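Teicoplanin pseudoaglycone deacetylases Orf2 (Actinoplanes teichomyceticus, PDB 3DFF) is a zinc-dependent deacetylase that probably removes an acetyl group from the teicoplanin pseudoaglycone during biosynthesis of this lipoglycopeptide antibiotic. Local coordinates at residues Ile13-His16 and Leu17-Val21; Val40-Val43 and Phe44-Ala47; Asn122-Ser125 and Pro126-His130; Glu135-Asp138 and Asp139-Ile143; Asp163-Ala166 and Thr167-Ala170. One frame throughout, in Å; residues are numbered along the deposited sequence.

Contact 1: residues Ile13-His16 and Leu17-Val21. With ZN (zinc ion), chain B.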
# COMPACT_ATOMS: atom_id res chain seq x y z
N ILE A 13 -6.57 3.29 -1.80
CA ILE A 13 -5.44 3.54 -2.71
C ILE A 13 -4.19 2.86 -2.16
O ILE A 13 -3.62 3.32 -1.17
CB ILE A 13 -5.24 5.03 -2.92
CG1 ILE A 13 -6.55 5.68 -3.42
CG2 ILE A 13 -4.08 5.31 -3.89
CD1 ILE A 13 -6.44 7.12 -3.66
N SER A 14 -3.81 1.76 -2.80
CA SER A 14 -2.69 0.95 -2.34
C SER A 14 -1.42 1.33 -3.10
O SER A 14 -1.45 1.44 -4.32
CB SER A 14 -3.02 -0.51 -2.58
OG SER A 14 -2.04 -1.35 -1.98
N PRO A 15 -0.28 1.50 -2.39
CA PRO A 15 0.97 1.74 -3.13
C PRO A 15 1.32 0.55 -4.01
O PRO A 15 1.53 0.73 -5.22
CB PRO A 15 2.04 1.94 -2.03
CG PRO A 15 1.29 2.06 -0.77
CD PRO A 15 -0.08 1.47 -0.93
N HIS A 16 1.38 -0.65 -3.42
CA HIS A 16 1.81 -1.85 -4.13
C HIS A 16 0.73 -2.90 -4.12
O HIS A 16 -0.26 -2.78 -3.39
CB HIS A 16 3.04 -2.46 -3.48
CG HIS A 16 4.21 -1.54 -3.42
ND1 HIS A 16 4.80 -1.16 -2.24
CD2 HIS A 16 4.92 -0.95 -4.41
CE1 HIS A 16 5.82 -0.36 -2.50
NE2 HIS A 16 5.90 -0.20 -3.81
N LEU A 17 0.94 -3.94 -4.92
CA LEU A 17 0.02 -5.06 -5.02
C LEU A 17 0.17 -5.99 -3.81
O LEU A 17 0.89 -7.00 -3.87
CB LEU A 17 0.24 -5.79 -6.36
CG LEU A 17 0.00 -4.93 -7.61
CD1 LEU A 17 0.71 -5.49 -8.81
CD2 LEU A 17 -1.52 -4.82 -7.91
N ASP A 18 -0.49 -5.60 -2.72
CA ASP A 18 -0.54 -6.34 -1.44
C ASP A 18 -0.87 -5.43 -0.26
O ASP A 18 -1.42 -5.89 0.73
CB ASP A 18 0.73 -7.14 -1.14
CG ASP A 18 2.02 -6.27 -1.11
OD1 ASP A 18 1.97 -5.03 -1.23
OD2 ASP A 18 3.11 -6.87 -1.00
N ASP A 19 -0.52 -4.15 -0.35
CA ASP A 19 -0.52 -3.31 0.86
C ASP A 19 -1.91 -3.11 1.44
O ASP A 19 -2.09 -3.19 2.66
CB ASP A 19 0.12 -1.94 0.60
CG ASP A 19 1.62 -2.02 0.38
OD1 ASP A 19 2.34 -2.53 1.26
OD2 ASP A 19 2.08 -1.56 -0.68
N ALA A 20 -2.89 -2.87 0.58
CA ALA A 20 -4.27 -2.62 1.04
C ALA A 20 -4.82 -3.84 1.73
O ALA A 20 -5.53 -3.72 2.77
CB ALA A 20 -5.17 -2.23 -0.15
N VAL A 21 -4.55 -5.02 1.18
CA VAL A 21 -5.07 -6.25 1.79
C VAL A 21 -4.36 -6.51 3.12
O VAL A 21 -5.01 -6.76 4.14
CB VAL A 21 -5.00 -7.45 0.83
CG1 VAL A 21 -5.39 -8.74 1.54
CG2 VAL A 21 -5.93 -7.19 -0.38
ZN ZN B . 4.18 -1.71 -0.32
O HOH W 1 4.14 -3.76 -0.80
O HOH W 2 5.99 -1.96 0.50
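His-16 and Asp-19 both carry CG anti to their carbonyl carbons (chi1 -59° in His-16), which lays the imidazole and the carboxylate side by side, pointing the same way with their planes 49° apart, and lets both bind one zinc ion. His-16 ND1 lies 2.1 Å from the metal. Asp-19 chelates it unevenly, OD2 at 2.1 Å and OD1 at 2.6 Å, while two waters and His-164 complete the site. The anti lone pair of Asp-19 OD2 also accepts the backbone N of His-16 at 3.0 Å, over a rather bent N-H angle of 134°. The hydroxyl of Ser-14 ties strand 9-14 to the start of helix 19-33: Ser-14 OG receives Ala-20 N at 3.1 Å and donates to His-16 O at 2.7 Å, in the carbonyl plane. Between His-16 and Asp-18, Leu-17 centres an inverse gamma turn, with a weak bond from Asp-18 N to His-16 O. Water 1, itself a zinc ligand, donates to Asp-18 OD1 at 2.6 Å. On the far side of the imidazole, His-16 NE2 is hydrogen-bonded to Asp-163. The ring is thus fixed at both nitrogens, and the metal would be expected to polarise the water that Asp-18 holds.

Contact 2: residues Val40-Val43 and Phe44-Ala47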
# COMPACT_ATOMS: atom_id res chain seq x y z
N VAL A 40 -10.42 -0.90 -4.98
CA VAL A 40 -9.03 -0.84 -4.50
C VAL A 40 -8.15 -0.56 -5.71
O VAL A 40 -7.97 -1.43 -6.56
CB VAL A 40 -8.63 -2.13 -3.81
CG1 VAL A 40 -7.17 -2.08 -3.34
CG2 VAL A 40 -9.58 -2.39 -2.60
N TYR A 41 -7.65 0.67 -5.76
CA TYR A 41 -6.77 1.13 -6.84
C TYR A 41 -5.34 1.01 -6.37
O TYR A 41 -4.99 1.58 -5.34
CB TYR A 41 -7.10 2.59 -7.16
CG TYR A 41 -6.07 3.34 -7.99
CD1 TYR A 41 -5.74 2.92 -9.29
CD2 TYR A 41 -5.42 4.46 -7.48
CE1 TYR A 41 -4.80 3.60 -10.05
CE2 TYR A 41 -4.46 5.17 -8.23
CZ TYR A 41 -4.16 4.72 -9.53
OH TYR A 41 -3.23 5.40 -10.28
N THR A 42 -4.51 0.29 -7.13
CA THR A 42 -3.09 0.20 -6.80
C THR A 42 -2.30 1.10 -7.75
O THR A 42 -2.37 0.95 -8.96
CB THR A 42 -2.60 -1.24 -6.89
OG1 THR A 42 -3.35 -2.06 -5.98
CG2 THR A 42 -1.09 -1.32 -6.53
N VAL A 43 -1.56 2.03 -7.16
CA VAL A 43 -0.75 3.02 -7.88
C VAL A 43 0.41 2.38 -8.65
O VAL A 43 0.52 2.57 -9.86
CB VAL A 43 -0.20 4.08 -6.89
CG1 VAL A 43 0.67 5.14 -7.61
CG2 VAL A 43 -1.36 4.75 -6.16
N PHE A 44 1.26 1.63 -7.96
CA PHE A 44 2.49 1.12 -8.56
C PHE A 44 2.31 -0.28 -9.12
O PHE A 44 3.02 -1.23 -8.78
CB PHE A 44 3.67 1.27 -7.58
CG PHE A 44 4.02 2.70 -7.31
CD1 PHE A 44 4.76 3.43 -8.24
CD2 PHE A 44 3.53 3.34 -6.17
CE1 PHE A 44 5.06 4.80 -8.03
CE2 PHE A 44 3.82 4.71 -5.95
CZ PHE A 44 4.58 5.45 -6.90
N ALA A 45 1.32 -0.41 -10.00
CA ALA A 45 0.99 -1.68 -10.66
C ALA A 45 1.33 -1.61 -12.15
O ALA A 45 0.88 -2.45 -12.91
CB ALA A 45 -0.50 -2.00 -10.46
N GLY A 46 2.14 -0.62 -12.54
CA GLY A 46 2.46 -0.38 -13.95
C GLY A 46 3.26 -1.51 -14.56
O GLY A 46 4.17 -2.05 -13.93
N ALA A 47 2.88 -1.89 -15.78
CA ALA A 47 3.55 -2.96 -16.51
C ALA A 47 5.03 -2.68 -16.69
O ALA A 47 5.43 -1.56 -16.99
CB ALA A 47 2.89 -3.13 -17.86
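Phe-44 follows Val-43 where the chain leaves strand 37-42, and turns one face of its ring to the CG1 methyl of that valine. This is a CH-pi contact: Val-43 CG1 stands 3.8 Å from the ring centroid of Phe-44 and 21° off the ring normal, displaced toward the rim, so that its closest ring atom is CE2 at 3.6 Å. The two side chains run alongside each other in the same direction. In Val-43 the CG1 branch is anti to the backbone N (chi1 180°), which places it against the aromatic face. Phe-44 is also the centre of an inverse gamma turn, closed by a weak hydrogen bond from Ala-45 N to Val-43 O at 3.1 Å. At Ala-45 the chain has doubled back enough for its CB to point toward the strand, where it meets Thr-42 O at 3.8 Å and Thr-42 CG2 at 4.0 Å. From Gly-46 the loop departs. Phe-95 and Thr-167 pack around the Val-43 and Phe-44 pair, and Phe-44 also touches Asp-163. The contact is therefore almost wholly apolar, a buried hydrocarbon surface whose aromatic ring lies beside the zinc ligand His-16 and its hydrogen-bond partner Asp-163.

Contact 3: residues Asn122-Ser125 and Pro126-His130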
# COMPACT_ATOMS: atom_id res chain seq x y z
N ASN A 122 19.32 5.52 -5.18
CA ASN A 122 20.30 6.46 -5.71
C ASN A 122 19.83 7.90 -5.56
O ASN A 122 18.65 8.20 -5.70
CB ASN A 122 20.57 6.14 -7.18
CG ASN A 122 21.46 4.93 -7.34
OD1 ASN A 122 21.26 4.10 -8.22
ND2 ASN A 122 22.46 4.82 -6.48
N ASP A 123 20.76 8.80 -5.24
CA ASP A 123 20.38 10.17 -5.03
C ASP A 123 19.86 10.78 -6.33
O ASP A 123 20.34 10.45 -7.41
CB ASP A 123 21.57 10.96 -4.48
CG ASP A 123 21.89 10.59 -3.03
OD1 ASP A 123 20.99 10.68 -2.15
OD2 ASP A 123 23.06 10.25 -2.78
N HIS A 124 18.87 11.67 -6.21
CA HIS A 124 18.28 12.32 -7.37
C HIS A 124 17.58 13.62 -6.98
O HIS A 124 17.37 13.89 -5.80
CB HIS A 124 17.28 11.36 -8.04
CG HIS A 124 16.21 10.88 -7.11
ND1 HIS A 124 16.42 9.87 -6.20
CD2 HIS A 124 14.94 11.31 -6.91
CE1 HIS A 124 15.32 9.68 -5.50
NE2 HIS A 124 14.41 10.55 -5.90
N SER A 125 17.22 14.42 -7.99
CA SER A 125 16.72 15.78 -7.79
C SER A 125 15.38 15.87 -7.06
O SER A 125 14.54 14.97 -7.22
CB SER A 125 16.63 16.53 -9.12
OG SER A 125 15.54 16.08 -9.93
N PRO A 126 15.19 16.96 -6.29
CA PRO A 126 13.88 17.31 -5.72
C PRO A 126 12.79 17.22 -6.78
O PRO A 126 11.76 16.55 -6.57
CB PRO A 126 14.07 18.76 -5.26
CG PRO A 126 15.56 18.86 -4.95
CD PRO A 126 16.25 17.91 -5.89
N ASP A 127 13.04 17.83 -7.93
CA ASP A 127 12.06 17.91 -9.02
C ASP A 127 11.50 16.55 -9.44
O ASP A 127 10.29 16.42 -9.66
CB ASP A 127 12.66 18.62 -10.24
CG ASP A 127 12.96 20.09 -9.98
OD1 ASP A 127 12.60 20.61 -8.90
OD2 ASP A 127 13.54 20.74 -10.88
N SER A 128 12.35 15.54 -9.56
CA SER A 128 11.87 14.24 -10.03
C SER A 128 10.87 13.60 -9.06
O SER A 128 9.89 12.99 -9.49
CB SER A 128 13.02 13.28 -10.37
OG SER A 128 13.90 13.15 -9.27
N ASP A 129 11.10 13.78 -7.76
CA ASP A 129 10.19 13.31 -6.73
C ASP A 129 8.85 14.03 -6.84
O ASP A 129 7.79 13.39 -6.85
CB ASP A 129 10.79 13.55 -5.35
CG ASP A 129 11.88 12.54 -4.99
OD1 ASP A 129 11.87 11.43 -5.56
OD2 ASP A 129 12.72 12.87 -4.11
N HIS A 130 8.93 15.35 -6.93
CA HIS A 130 7.77 16.25 -7.03
C HIS A 130 6.91 15.87 -8.24
O HIS A 130 5.67 15.79 -8.15
CB HIS A 130 8.28 17.69 -7.17
CG HIS A 130 7.19 18.71 -7.35
ND1 HIS A 130 6.56 19.31 -6.28
CD2 HIS A 130 6.64 19.24 -8.47
CE1 HIS A 130 5.65 20.16 -6.74
NE2 HIS A 130 5.68 20.14 -8.06
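His-124 and Asp-129 meet through a short hydrogen bond, His-124 NE2 to Asp-129 OD1 at 2.7 Å with an N-H angle of 149°. The carboxylate oxygen sits at the edge of the imidazole, exactly in the ring plane, whereas the histidine nitrogen comes to the syn side of OD1 but 33° out of the carboxylate plane. The two planes are nearly perpendicular, and the side chains cross at about a right angle. At the other ring nitrogen, His-124 ND1 donates an almost straight bond of 2.8 Å to Asn-122 O, so both nitrogens are engaged and rotation of the imidazole is restrained. The hydroxyl of Ser-128 lies near the ring plane too, 3.2 Å from His-124 CD2. Its own bond runs to the backbone: Ser-128 OG donates to Ser-125 O at 2.8 Å, tilted from the carbonyl plane. One step further out, Ser-125 OG, placed between its backbone N and carbonyl carbon (chi1 73°), accepts Ser-128 N at 3.3 Å. Leu-103 and Leu-109 touch His-124 from neighbouring loops. The arrangement is a serine N-cap at the start of helix 126-147, with Pro-126 in the first turn, joined to a surface His-carboxylate pair; His-124 and Asp-129 have been seen to bind a further zinc ion in a crystal structure of this protein, though that ion is not bound to this chain here.

Contact 4: residues Glu135-Asp138 and Asp139-Ile143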
# COMPACT_ATOMS: atom_id res chain seq x y z
N GLU A 135 2.10 13.49 -10.89
CA GLU A 135 1.47 12.58 -11.82
C GLU A 135 0.51 11.64 -11.13
O GLU A 135 -0.59 11.40 -11.62
CB GLU A 135 2.52 11.77 -12.58
CG GLU A 135 3.40 12.61 -13.50
CD GLU A 135 2.78 12.86 -14.86
OE1 GLU A 135 1.78 12.19 -15.21
OE2 GLU A 135 3.31 13.73 -15.59
N VAL A 136 0.92 11.08 -9.98
CA VAL A 136 0.03 10.18 -9.26
C VAL A 136 -1.22 10.94 -8.81
O VAL A 136 -2.33 10.40 -8.89
CB VAL A 136 0.75 9.54 -8.06
CG1 VAL A 136 -0.21 8.63 -7.28
CG2 VAL A 136 1.95 8.72 -8.54
N ALA A 137 -1.02 12.16 -8.32
CA ALA A 137 -2.14 13.01 -7.88
C ALA A 137 -3.12 13.25 -9.04
O ALA A 137 -4.33 13.22 -8.83
CB ALA A 137 -1.62 14.31 -7.34
N ASP A 138 -2.59 13.45 -10.25
CA ASP A 138 -3.44 13.63 -11.44
C ASP A 138 -4.34 12.42 -11.64
O ASP A 138 -5.55 12.55 -11.85
CB ASP A 138 -2.59 13.84 -12.71
CG ASP A 138 -1.91 15.20 -12.78
OD1 ASP A 138 -2.14 16.06 -11.90
OD2 ASP A 138 -1.12 15.41 -13.73
N ASP A 139 -3.74 11.23 -11.62
CA ASP A 139 -4.48 9.99 -11.81
C ASP A 139 -5.52 9.76 -10.71
O ASP A 139 -6.63 9.32 -10.98
CB ASP A 139 -3.52 8.80 -11.92
CG ASP A 139 -2.89 8.70 -13.30
OD1 ASP A 139 -2.82 9.72 -14.00
OD2 ASP A 139 -2.49 7.59 -13.68
N ILE A 140 -5.16 10.07 -9.47
CA ILE A 140 -6.12 9.93 -8.38
C ILE A 140 -7.29 10.90 -8.55
O ILE A 140 -8.43 10.50 -8.32
CB ILE A 140 -5.48 10.07 -6.97
CG1 ILE A 140 -4.45 8.96 -6.75
CG2 ILE A 140 -6.56 10.01 -5.88
CD1 ILE A 140 -3.56 9.21 -5.52
N ARG A 141 -7.00 12.13 -8.97
CA ARG A 141 -8.07 13.11 -9.24
C ARG A 141 -9.03 12.60 -10.30
O ARG A 141 -10.25 12.70 -10.13
CB ARG A 141 -7.48 14.46 -9.63
CG ARG A 141 -7.13 15.33 -8.42
CD ARG A 141 -6.83 16.76 -8.81
NE ARG A 141 -5.63 16.83 -9.65
CZ ARG A 141 -4.39 16.91 -9.18
NH1 ARG A 141 -4.16 16.97 -7.88
NH2 ARG A 141 -3.37 16.95 -10.02
N SER A 142 -8.48 12.00 -11.35
CA SER A 142 -9.29 11.43 -12.42
C SER A 142 -10.18 10.31 -11.90
O SER A 142 -11.37 10.27 -12.22
CB SER A 142 -8.39 10.93 -13.56
OG SER A 142 -7.69 12.02 -14.11
N ILE A 143 -9.62 9.43 -11.06
CA ILE A 143 -10.37 8.32 -10.51
C ILE A 143 -11.45 8.81 -9.53
O ILE A 143 -12.55 8.27 -9.52
CB ILE A 143 -9.42 7.28 -9.86
CG1 ILE A 143 -8.57 6.61 -10.94
CG2 ILE A 143 -10.19 6.23 -9.08
CD1 ILE A 143 -7.28 6.01 -10.41
O HOH W 3 -6.75 14.41 -13.36
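Val-136 and Ile-140 mark one turn of the alpha-helix 126-147, in which the amides of Asp-139, Ile-140, Arg-141 and Ser-142 each donate to the carbonyl four residues earlier. The tightest of these include Ile-140 N to Val-136 O at 2.9 Å. On the buried side of the helix, the side chains of Val-136 and Ile-140 touch through the CG1 methyl of the valine and CD1 of the isoleucine, 3.8 Å apart. This apolar stripe faces helix 162-178, through Ala-170 and Ala-174, and the sheet residues Ile-13 and Tyr-41. Asp-139 and Glu-135 extend to another side, where Arg-94 forms salt bridges with both carboxylates. Arg-141 lies on a further side of the helix. Its chain bends at chi3 (-64°), folding the guanidinium back over its own helix, so that Ala-137 O lies over the centre of one face, 3.7 Å above the plane, and Ala-137 CB approaches NH1. From there Arg-141 NH2 is paired with Asp-138 OD1 in a salt bridge of doubtful geometry, since the modelled separation is too short to be taken literally. Glu-177 of helix 162-178 forms a salt bridge with Arg-141 NH1. Beside the Asp-138 and Arg-141 pair, water 3 bridges backbone and side chain, donating to Asp-138 O at 2.7 Å and lying 2.7 Å from Ser-142 OG.

Contact 5: residues Asp163-Ala166 and Thr167-Ala170. With ZN (zinc ion), chain B.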
# COMPACT_ATOMS: atom_id res chain seq x y z
N ASP A 163 7.66 4.63 -2.33
CA ASP A 163 6.43 4.44 -3.08
C ASP A 163 5.22 4.66 -2.18
O ASP A 163 4.17 5.12 -2.63
CB ASP A 163 6.36 3.03 -3.67
CG ASP A 163 7.35 2.81 -4.83
OD1 ASP A 163 7.86 3.81 -5.38
OD2 ASP A 163 7.57 1.64 -5.21
N HIS A 164 5.36 4.29 -0.90
CA HIS A 164 4.29 4.51 0.07
C HIS A 164 4.12 5.99 0.36
O HIS A 164 2.99 6.49 0.43
CB HIS A 164 4.56 3.76 1.37
CG HIS A 164 4.30 2.29 1.27
ND1 HIS A 164 3.66 1.57 2.27
CD2 HIS A 164 4.59 1.39 0.29
CE1 HIS A 164 3.56 0.31 1.90
NE2 HIS A 164 4.12 0.17 0.70
N GLU A 165 5.25 6.69 0.51
CA GLU A 165 5.20 8.15 0.73
C GLU A 165 4.63 8.87 -0.49
O GLU A 165 3.82 9.78 -0.32
CB GLU A 165 6.58 8.69 1.10
CG GLU A 165 7.05 8.12 2.42
CD GLU A 165 8.31 8.75 2.96
OE1 GLU A 165 9.03 9.43 2.20
OE2 GLU A 165 8.58 8.55 4.16
N ALA A 166 5.03 8.48 -1.69
CA ALA A 166 4.48 9.11 -2.92
C ALA A 166 2.97 8.90 -3.02
O ALA A 166 2.23 9.83 -3.36
CB ALA A 166 5.16 8.56 -4.15
N THR A 167 2.51 7.69 -2.71
CA THR A 167 1.08 7.37 -2.79
C THR A 167 0.31 8.21 -1.79
O THR A 167 -0.72 8.82 -2.12
CB THR A 167 0.87 5.87 -2.49
OG1 THR A 167 1.52 5.10 -3.53
CG2 THR A 167 -0.61 5.53 -2.46
N ARG A 168 0.81 8.24 -0.56
CA ARG A 168 0.13 8.92 0.53
C ARG A 168 0.02 10.40 0.21
O ARG A 168 -1.07 10.97 0.28
CB ARG A 168 0.87 8.70 1.85
CG ARG A 168 0.29 9.51 3.02
CD ARG A 168 1.30 9.67 4.13
NE ARG A 168 2.46 10.45 3.70
CZ ARG A 168 3.65 10.43 4.30
NH1 ARG A 168 3.87 9.64 5.36
NH2 ARG A 168 4.64 11.17 3.83
N ASP A 169 1.14 11.01 -0.17
CA ASP A 169 1.18 12.46 -0.44
C ASP A 169 0.24 12.78 -1.62
O ASP A 169 -0.58 13.69 -1.52
CB ASP A 169 2.61 12.93 -0.72
CG ASP A 169 3.51 12.86 0.52
OD1 ASP A 169 3.03 12.51 1.63
OD2 ASP A 169 4.70 13.21 0.40
N ALA A 170 0.35 12.03 -2.70
CA ALA A 170 -0.53 12.26 -3.87
C ALA A 170 -2.01 12.15 -3.48
O ALA A 170 -2.83 12.96 -3.91
CB ALA A 170 -0.22 11.27 -4.96
ZN ZN B . 4.18 -1.71 -0.32
O HOH W 4 6.62 8.20 6.01
O HOH W 5 7.25 11.55 5.18
O HOH W 1 4.14 -3.76 -0.80
O HOH W 2 5.99 -1.96 0.50
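Arg-168 lays one face of its guanidinium over Glu-165 CA, which stands 4.3 Å above the plane and toward its rim. The glutamate chain, extended beyond CG, runs alongside in the same direction, the carboxylate and guanidinium planes only 25° apart. Their charged ends do not touch; water 4 bridges them, donating to Glu-165 OE2 at 2.7 Å and accepting from Arg-168 NH1, while water 5 accepts from Arg-168 NH2 and reaches Glu-165 OE2 only weakly. A bend at chi3 (65°) turns the guanidinium to Asp-169 in a side-on salt bridge, Asp-169 OD1 taking both NE and NH2 of Arg-168 at 3.0 Å in the guanidinium plane, and Ala-156 O receives NH1. Along the same helix, Thr-167 folds back on the preceding turn. Thr-167 OG1, anti to its carbonyl carbon (chi1 -64°), donates to Asp-163 O at 2.8 Å, and Thr-167 N reaches the same oxygen at 3.1 Å from the opposite face of its plane. Two bonds therefore grip this carbonyl. Toward the metal, His-164 NE2 binds the zinc ion at 2.1 Å, and its ND1 is held by Asp-187. The carboxylate of Asp-163, which holds His-16, also forms a salt bridge with Arg-101. The segment is the first part of helix 162-178 in a beta-alpha-beta unit, and it presents the histidine of the His-16, Asp-19 and His-164 zinc site seen here.

From the N terminus, contact 1 closes the turn from strand 9-14 into helix 19-33, and contact 2 the bend leaving strand 37-42; these neighbouring strands bring the two together, joined by a backbone hydrogen bond between Pro-15 and Phe-44. Contacts 3 and 4 follow on one helix, 126-147, at its start and further along, without touching. Contact 5 lies in the first turns of helix 162-178. All five lie in series, none nested or crossed. Contacts 1 and 5 share the zinc ion and both its waters, while Phe-44 of contact 2 reaches Thr-167 of contact 5. Contact 4 packs on contacts 1, 2 and 5, tying helix 126-147 to the sheet and to helix 162-178; contact 3 remains peripheral.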